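Local coordinates for biuret hydrolase (Pseudomonas sp., PDB 6C62), which hydrolyses 1-carboxybiuret to urea-1,3-dicarboxylate and ammonia in the bacterial degradation of atrazine, at residues 265-270 with 397-402; 281-286 with 441-446. All coordinates share one frame; numbering follows the deposited sequence. Where two conformers were deposited one is given.

Contact 1: residues 265-270 with 397-402; sequences RDNAGP and MGLLTQ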
ATOM      1  N   ARG A 265     -11.822  10.122  26.964  1.00 17.44           N
ATOM      2  CA  ARG A 265     -12.010  10.599  28.348  1.00 19.71           C
ATOM      3  C   ARG A 265     -10.977  10.046  29.312  1.00 18.95           C
ATOM      4  O   ARG A 265     -10.391  10.804  30.145  1.00 18.66           O
ATOM      5  CB  ARG A 265     -13.403  10.232  28.820  1.00 25.04           C
ATOM      6  CG  ARG A 265     -13.720  10.897  30.151  1.00 29.88           C
ATOM      7  CD  ARG A 265     -15.200  10.827  30.445  1.00 37.15           C
ATOM      8  NE  ARG A 265     -15.499  11.289  31.809  1.00 41.33           N
ATOM      9  CZ  ARG A 265     -15.540  12.576  32.175  1.00 45.57           C
ATOM     10  NH1 ARG A 265     -15.287  13.585  31.307  1.00 43.47           N
ATOM     11  NH2 ARG A 265     -15.874  12.866  33.427  1.00 47.24           N
ATOM     12  N   ASP A 266     -10.732   8.742  29.216  1.00 19.36           N
ATOM     13  CA  ASP A 266      -9.743   8.036  30.044  1.00 20.72           C
ATOM     14  C   ASP A 266      -8.324   8.620  29.916  1.00 20.21           C
ATOM     15  O   ASP A 266      -7.550   8.553  30.882  1.00 19.26           O
ATOM     16  CB  ASP A 266      -9.601   6.580  29.608  1.00 23.07           C
ATOM     17  CG  ASP A 266     -10.884   5.732  29.809  1.00 29.43           C
ATOM     18  OD1 ASP A 266     -11.872   6.204  30.439  1.00 28.12           O
ATOM     19  OD2 ASP A 266     -10.912   4.598  29.208  1.00 31.48           O
ATOM     20  N   ASN A 267      -7.953   9.121  28.719  1.00 17.91           N
ATOM     21  CA  ASN A 267      -6.638   9.695  28.513  1.00 17.79           C
ATOM     22  C   ASN A 267      -6.634  11.246  28.546  1.00 16.86           C
ATOM     23  O   ASN A 267      -5.701  11.892  28.067  1.00 17.44           O
ATOM     24  CB  ASN A 267      -6.038   9.148  27.231  1.00 18.93           C
ATOM     25  CG  ASN A 267      -5.813   7.653  27.302  1.00 21.24           C
ATOM     26  OD1 ASN A 267      -4.869   7.186  27.920  1.00 21.37           O
ATOM     27  ND2 ASN A 267      -6.699   6.889  26.693  1.00 20.75           N
ATOM     28  N   ALA A 268      -7.627  11.842  29.169  1.00 15.61           N
ATOM     29  CA  ALA A 268      -7.733  13.277  29.282  1.00 15.70           C
ATOM     30  C   ALA A 268      -7.688  13.677  30.740  1.00 16.54           C
ATOM     31  O   ALA A 268      -8.486  13.183  31.551  1.00 17.64           O
ATOM     32  CB  ALA A 268      -9.044  13.733  28.674  1.00 15.42           C
ATOM     33  N   GLY A 269      -6.751  14.533  31.104  1.00 16.09           N
ATOM     34  CA  GLY A 269      -6.702  15.087  32.443  1.00 16.29           C
ATOM     35  C   GLY A 269      -7.839  16.069  32.716  1.00 17.82           C
ATOM     36  O   GLY A 269      -8.636  16.415  31.824  1.00 16.69           O
ATOM     37  N   PRO A 270      -7.913  16.584  33.956  1.00 21.54           N
ATOM     38  CA  PRO A 270      -9.063  17.453  34.334  1.00 19.81           C
ATOM     39  C   PRO A 270      -9.182  18.736  33.488  1.00 20.30           C
ATOM     40  O   PRO A 270     -10.292  19.118  33.107  1.00 21.28           O
ATOM     41  CB  PRO A 270      -8.737  17.832  35.785  1.00 22.99           C
ATOM     42  CG  PRO A 270      -7.900  16.702  36.286  1.00 23.66           C
ATOM     43  CD  PRO A 270      -7.033  16.284  35.106  1.00 23.05           C
ATOM     44  N   MET A 397       2.114  12.799  24.677  1.00 17.22           N
ATOM     45  CA  MET A 397       1.482  14.027  24.178  1.00 19.59           C
ATOM     46  C   MET A 397       0.508  13.730  23.007  1.00 16.61           C
ATOM     47  O   MET A 397      -0.417  14.491  22.763  1.00 15.89           O
ATOM     48  CB  MET A 397       2.540  15.055  23.742  1.00 23.80           C
ATOM     49  CG  MET A 397       3.289  15.798  24.871  1.00 26.96           C
ATOM     50  SD  MET A 397       2.163  16.634  26.028  1.00 38.79           S
ATOM     51  CE  MET A 397       2.257  15.427  27.307  1.00 34.26           C
ATOM     52  N   GLY A 398       0.739  12.630  22.267  1.00 14.60           N
ATOM     53  CA  GLY A 398      -0.138  12.281  21.109  1.00 14.54           C
ATOM     54  C   GLY A 398      -1.192  11.218  21.330  1.00 13.45           C
ATOM     55  O   GLY A 398      -1.794  10.708  20.385  1.00 11.72           O
ATOM     56  N   LEU A 399      -1.422  10.849  22.579  1.00 13.42           N
ATOM     57  CA  LEU A 399      -2.423   9.813  22.887  1.00 14.23           C
ATOM     58  C   LEU A 399      -3.823  10.042  22.242  1.00 13.69           C
ATOM     59  O   LEU A 399      -4.493   9.091  21.833  1.00 13.42           O
ATOM     60  CB  LEU A 399      -2.583   9.712  24.438  1.00 15.46           C
ATOM     61  CG  LEU A 399      -1.508   8.930  25.213  1.00 16.53           C
ATOM     62  CD1 LEU A 399      -1.677   9.142  26.713  1.00 17.54           C
ATOM     63  CD2 LEU A 399      -1.506   7.442  24.926  1.00 17.53           C
ATOM     64  N   LEU A 400      -4.273  11.287  22.249  1.00 12.79           N
ATOM     65  CA  LEU A 400      -5.582  11.686  21.761  1.00 14.24           C
ATOM     66  C   LEU A 400      -5.610  12.053  20.258  1.00 14.72           C
ATOM     67  O   LEU A 400      -6.666  12.036  19.629  1.00 15.85           O
ATOM     68  CB  LEU A 400      -6.086  12.865  22.552  1.00 15.12           C
ATOM     69  CG  LEU A 400      -6.152  12.594  24.070  1.00 16.38           C
ATOM     70  CD1 LEU A 400      -6.475  13.858  24.865  1.00 19.40           C
ATOM     71  CD2 LEU A 400      -7.168  11.494  24.349  1.00 16.67           C
ATOM     72  N   THR A 401      -4.454  12.369  19.697  1.00 13.31           N
ATOM     73  CA  THR A 401      -4.349  12.765  18.289  1.00 12.00           C
ATOM     74  C   THR A 401      -4.160  11.549  17.369  1.00 11.78           C
ATOM     75  O   THR A 401      -4.691  11.507  16.245  1.00 12.59           O
ATOM     76  CB  THR A 401      -3.189  13.759  18.066  1.00 10.90           C
ATOM     77  OG1 THR A 401      -1.998  13.291  18.702  1.00 10.96           O
ATOM     78  CG2 THR A 401      -3.522  15.058  18.642  1.00 11.00           C
ATOM     79  N   GLN A 402      -3.379  10.592  17.836  1.00 12.29           N
ATOM     80  CA  GLN A 402      -2.895   9.493  17.019  1.00 12.80           C
ATOM     81  C   GLN A 402      -3.989   8.596  16.391  1.00 13.05           C
ATOM     82  O   GLN A 402      -3.875   8.244  15.233  1.00 12.72           O
ATOM     83  CB  GLN A 402      -1.842   8.676  17.800  1.00 13.36           C
ATOM     84  CG  GLN A 402      -1.050   7.713  16.927  1.00 14.76           C
ATOM     85  CD  GLN A 402       0.318   7.337  17.473  1.00 16.76           C
ATOM     86  OE1 GLN A 402       0.559   7.473  18.665  1.00 18.50           O
ATOM     87  NE2 GLN A 402       1.260   6.971  16.600  1.00 17.01           N
TER

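Contact 2: residues 281-286 with 441-446; sequences LTLGAS and LRAGKV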
ATOM      1  N   LEU A 281     -20.761  22.406  25.258  0.50 25.04           N
ATOM      2  CA  LEU A 281     -21.859  23.331  25.636  0.50 25.99           C
ATOM      3  C   LEU A 281     -22.072  24.418  24.597  0.50 27.08           C
ATOM      4  O   LEU A 281     -23.204  24.642  24.146  0.50 27.65           O
ATOM      5  CB  LEU A 281     -21.603  23.973  27.004  0.50 26.33           C
ATOM      6  CG  LEU A 281     -22.661  24.893  27.652  0.50 26.52           C
ATOM      7  CD1 LEU A 281     -24.069  24.327  27.553  0.50 25.52           C
ATOM      8  CD2 LEU A 281     -22.241  25.147  29.100  0.50 24.95           C
ATOM      9  N   THR A 282     -20.990  25.060  24.170  1.00 25.82           N
ATOM     10  CA  THR A 282     -21.095  26.112  23.164  1.00 24.81           C
ATOM     11  C   THR A 282     -21.616  25.611  21.834  1.00 26.21           C
ATOM     12  O   THR A 282     -22.370  26.315  21.175  1.00 26.82           O
ATOM     13  CB  THR A 282     -19.721  26.734  22.896  1.00 27.07           C
ATOM     14  OG1 THR A 282     -19.087  27.002  24.149  1.00 25.80           O
ATOM     15  CG2 THR A 282     -19.846  28.005  22.060  1.00 27.98           C
ATOM     16  N   LEU A 283     -21.192  24.404  21.429  1.00 23.67           N
ATOM     17  CA  LEU A 283     -21.617  23.800  20.171  1.00 23.47           C
ATOM     18  C   LEU A 283     -22.908  22.996  20.232  1.00 24.64           C
ATOM     19  O   LEU A 283     -23.318  22.444  19.226  1.00 24.15           O
ATOM     20  CB  LEU A 283     -20.492  22.891  19.594  1.00 22.02           C
ATOM     21  CG  LEU A 283     -19.211  23.685  19.246  1.00 20.35           C
ATOM     22  CD1 LEU A 283     -18.069  22.748  18.936  1.00 22.08           C
ATOM     23  CD2 LEU A 283     -19.407  24.597  18.061  1.00 19.74           C
ATOM     24  N   GLY A 284     -23.539  22.913  21.398  1.00 29.68           N
ATOM     25  CA  GLY A 284     -24.777  22.139  21.554  1.00 30.04           C
ATOM     26  C   GLY A 284     -24.610  20.638  21.416  1.00 30.14           C
ATOM     27  O   GLY A 284     -25.523  19.950  21.015  1.00 30.97           O
ATOM     28  N   ALA A 285     -23.434  20.121  21.763  1.00 29.57           N
ATOM     29  CA  ALA A 285     -23.182  18.685  21.727  1.00 28.47           C
ATOM     30  C   ALA A 285     -23.408  18.140  23.100  1.00 30.75           C
ATOM     31  O   ALA A 285     -22.802  18.628  24.050  1.00 30.08           O
ATOM     32  CB  ALA A 285     -21.751  18.387  21.336  1.00 25.48           C
ATOM     33  N   SER A 286     -24.275  17.140  23.217  1.00 30.36           N
ATOM     34  CA  SER A 286     -24.537  16.515  24.543  1.00 34.20           C
ATOM     35  C   SER A 286     -24.364  15.017  24.572  1.00 33.74           C
ATOM     36  O   SER A 286     -24.038  14.484  25.632  1.00 41.51           O
ATOM     37  CB  SER A 286     -25.915  16.860  25.047  1.00 35.14           C
ATOM     38  OG  SER A 286     -26.855  16.691  24.003  1.00 32.72           O
ATOM     39  N   LEU A 441     -14.063  23.872  10.227  1.00 13.44           N
ATOM     40  CA  LEU A 441     -13.805  25.320  10.234  1.00 14.10           C
ATOM     41  C   LEU A 441     -15.017  26.116  10.653  1.00 13.82           C
ATOM     42  O   LEU A 441     -14.885  27.098  11.421  1.00 14.08           O
ATOM     43  CB  LEU A 441     -13.248  25.784   8.892  1.00 14.35           C
ATOM     44  CG  LEU A 441     -11.830  25.262   8.570  1.00 13.20           C
ATOM     45  CD1 LEU A 441     -11.573  25.246   7.045  1.00 13.40           C
ATOM     46  CD2 LEU A 441     -10.822  26.140   9.300  1.00 14.89           C
ATOM     47  N   ARG A 442     -16.204  25.718  10.175  1.00 14.46           N
ATOM     48  CA  ARG A 442     -17.474  26.320  10.642  1.00 14.61           C
ATOM     49  C   ARG A 442     -17.662  26.203  12.152  1.00 14.46           C
ATOM     50  O   ARG A 442     -18.094  27.156  12.810  1.00 15.53           O
ATOM     51  CB  ARG A 442     -18.677  25.716   9.893  1.00 15.52           C
ATOM     52  CG  ARG A 442     -18.815  26.273   8.504  1.00 15.07           C
ATOM     53  CD  ARG A 442     -19.778  25.469   7.663  1.00 16.26           C
ATOM     54  NE  ARG A 442     -21.105  25.283   8.254  1.00 16.61           N
ATOM     55  CZ  ARG A 442     -22.053  24.442   7.777  1.00 20.07           C
ATOM     56  NH1 ARG A 442     -21.838  23.669   6.741  1.00 21.51           N
ATOM     57  NH2 ARG A 442     -23.214  24.319   8.354  1.00 20.34           N
ATOM     58  N   ALA A 443     -17.345  25.047  12.716  1.00 13.74           N
ATOM     59  CA  ALA A 443     -17.441  24.846  14.147  1.00 13.51           C
ATOM     60  C   ALA A 443     -16.419  25.716  14.887  1.00 14.91           C
ATOM     61  O   ALA A 443     -16.706  26.306  15.944  1.00 13.40           O
ATOM     62  CB  ALA A 443     -17.255  23.379  14.522  1.00 13.14           C
ATOM     63  N   GLY A 444     -15.210  25.798  14.334  1.00 15.56           N
ATOM     64  CA  GLY A 444     -14.218  26.678  14.903  1.00 15.20           C
ATOM     65  C   GLY A 444     -14.651  28.131  14.991  1.00 15.58           C
ATOM     66  O   GLY A 444     -14.386  28.810  16.000  1.00 14.76           O
ATOM     67  N   LYS A 445     -15.284  28.598  13.929  1.00 16.75           N
ATOM     68  CA  LYS A 445     -15.740  29.972  13.841  1.00 17.69           C
ATOM     69  C   LYS A 445     -16.812  30.281  14.945  1.00 19.33           C
ATOM     70  O   LYS A 445     -16.772  31.353  15.571  1.00 18.39           O
ATOM     71  CB  LYS A 445     -16.307  30.238  12.464  1.00 18.76           C
ATOM     72  CG  LYS A 445     -16.788  31.676  12.234  1.00 20.37           C
ATOM     73  CD  LYS A 445     -15.684  32.672  12.563  1.00 22.07           C
ATOM     74  CE  LYS A 445     -15.849  33.970  11.776  1.00 25.52           C
ATOM     75  NZ  LYS A 445     -17.043  34.697  12.268  1.00 27.23           N
ATOM     76  N   VAL A 446     -17.716  29.345  15.206  1.00 18.04           N
ATOM     77  CA  VAL A 446     -18.654  29.486  16.319  1.00 19.65           C
ATOM     78  C   VAL A 446     -17.910  29.571  17.655  1.00 19.82           C
ATOM     79  O   VAL A 446     -18.228  30.451  18.478  1.00 21.63           O
ATOM     80  CB  VAL A 446     -19.694  28.351  16.373  1.00 20.93           C
ATOM     81  CG1 VAL A 446     -20.533  28.403  17.692  1.00 21.88           C
ATOM     82  CG2 VAL A 446     -20.590  28.422  15.148  1.00 21.35           C
TER

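Contact 1: residues 265-270 with 397-402
Two flat groups of N267, its side-chain amide and the peptide that joins it to A268, meet L399 and L400. At the amide, 397-402 sits entirely to one side of the plane. L399 CD1 lies 3.9 Å from N267 OD1, raised about 45° off that plane, and the two side chains cross at about a right angle. The nitrogen end is used elsewhere: ND2 donates to the carbonyl of W263, at the start of the short helix that N267 follows, which helps fix the rotation of the amide. One face of the peptide group is covered by the forked end of L400. L400 CD2 is 4.0 Å from N267 O and stands almost directly above that oxygen; L400 CD1 is 3.8 Å from it but more tilted. CG of L400 lies beside its own backbone N (chi1 -57°); CD1 continues the chain extended, and CD2, the side branch, turns to CB of N267, 3.9 Å away. No hydrogen bond crosses here, and N267 O, buried under the leucine, has no polar partner in the model. An alanine at L400 would remove both methyls and would probably leave a gap over this peptide face and beside CB of N267. N267 is where the chain leaves helix 263-266, shortly before helix 270-283, while the leucines belong to the loop between helices 393-396 and 402-407. W263 NE1 bonds to L399 O, a second tie between the two regions. P370 of strand 366-370 packs against A268 and L400, and R298 of helix 294-312 against L399.

Contact 2: residues 281-286 with 441-446
L283 and V446 bury the most surface here, with A443 third. A single methyl of L283 does the reaching: CD2 settles against one side of helix 437-449, where A443 and V446, three residues apart, stand one turn from each other. L283 CD2 lies 4.0 Å from V446 CG1. The same L283 CD2 is 4.3 Å from A443 CB. It meets backbone as well as side chain, since L283 CD2 is 3.8 Å from the carbonyl O of A443. The torsions explain the reach: CG of L283 is beside the backbone N (chi1 -63°); CD1 continues the chain extended and the side branch, CD2, is the one turned to helix 437-449. V446 answers with CG1, placed anti to its backbone N (chi1 171°), and this methyl is shared, since T282 CG2 lies 4.4 Å from V446 CG1. The T282 hydroxyl turns back to the carbonyl of V278 in its own helix and leaves the methyl for V446. In the fold, the C-terminal end of helix 270-283 comes up against the flank of helix 437-449, both packed on the large mixed sheet of the amidase: L283 rests on I368 and A443 on I366, alternate residues of strand 366-370. Helix 270-283 ends at this point in a Schellman motif, with G284 at positive phi (68°), and the chain turns off towards strand 288-289. L447 adds to the apolar surface from the 437-449 side, touching both T282 and L283.

How the contacts relate
Helix 270-283 joins the two contacts: residues 265-270 of contact 1 lead into it, and residues 281-286 of contact 2 contain its far end. The contact centres are about 20 Å apart and the nearest atoms about 10 Å; the segments alternate along the chain. Strand 366-370 also serves both, through P370 at contact 1 and I366 and I368 at contact 2. Neither contact lies at the catalytic residues assigned by similarity, K74, S150 and S174. Contact 1 has a link in that direction, because the backbone carbonyl of T401 accepts a hydrogen bond from R176 NH1, two residues beyond the probable nucleophile S174. Contact 2 is centred about 20 Å from the chain centre, contact 1 about 17 Å.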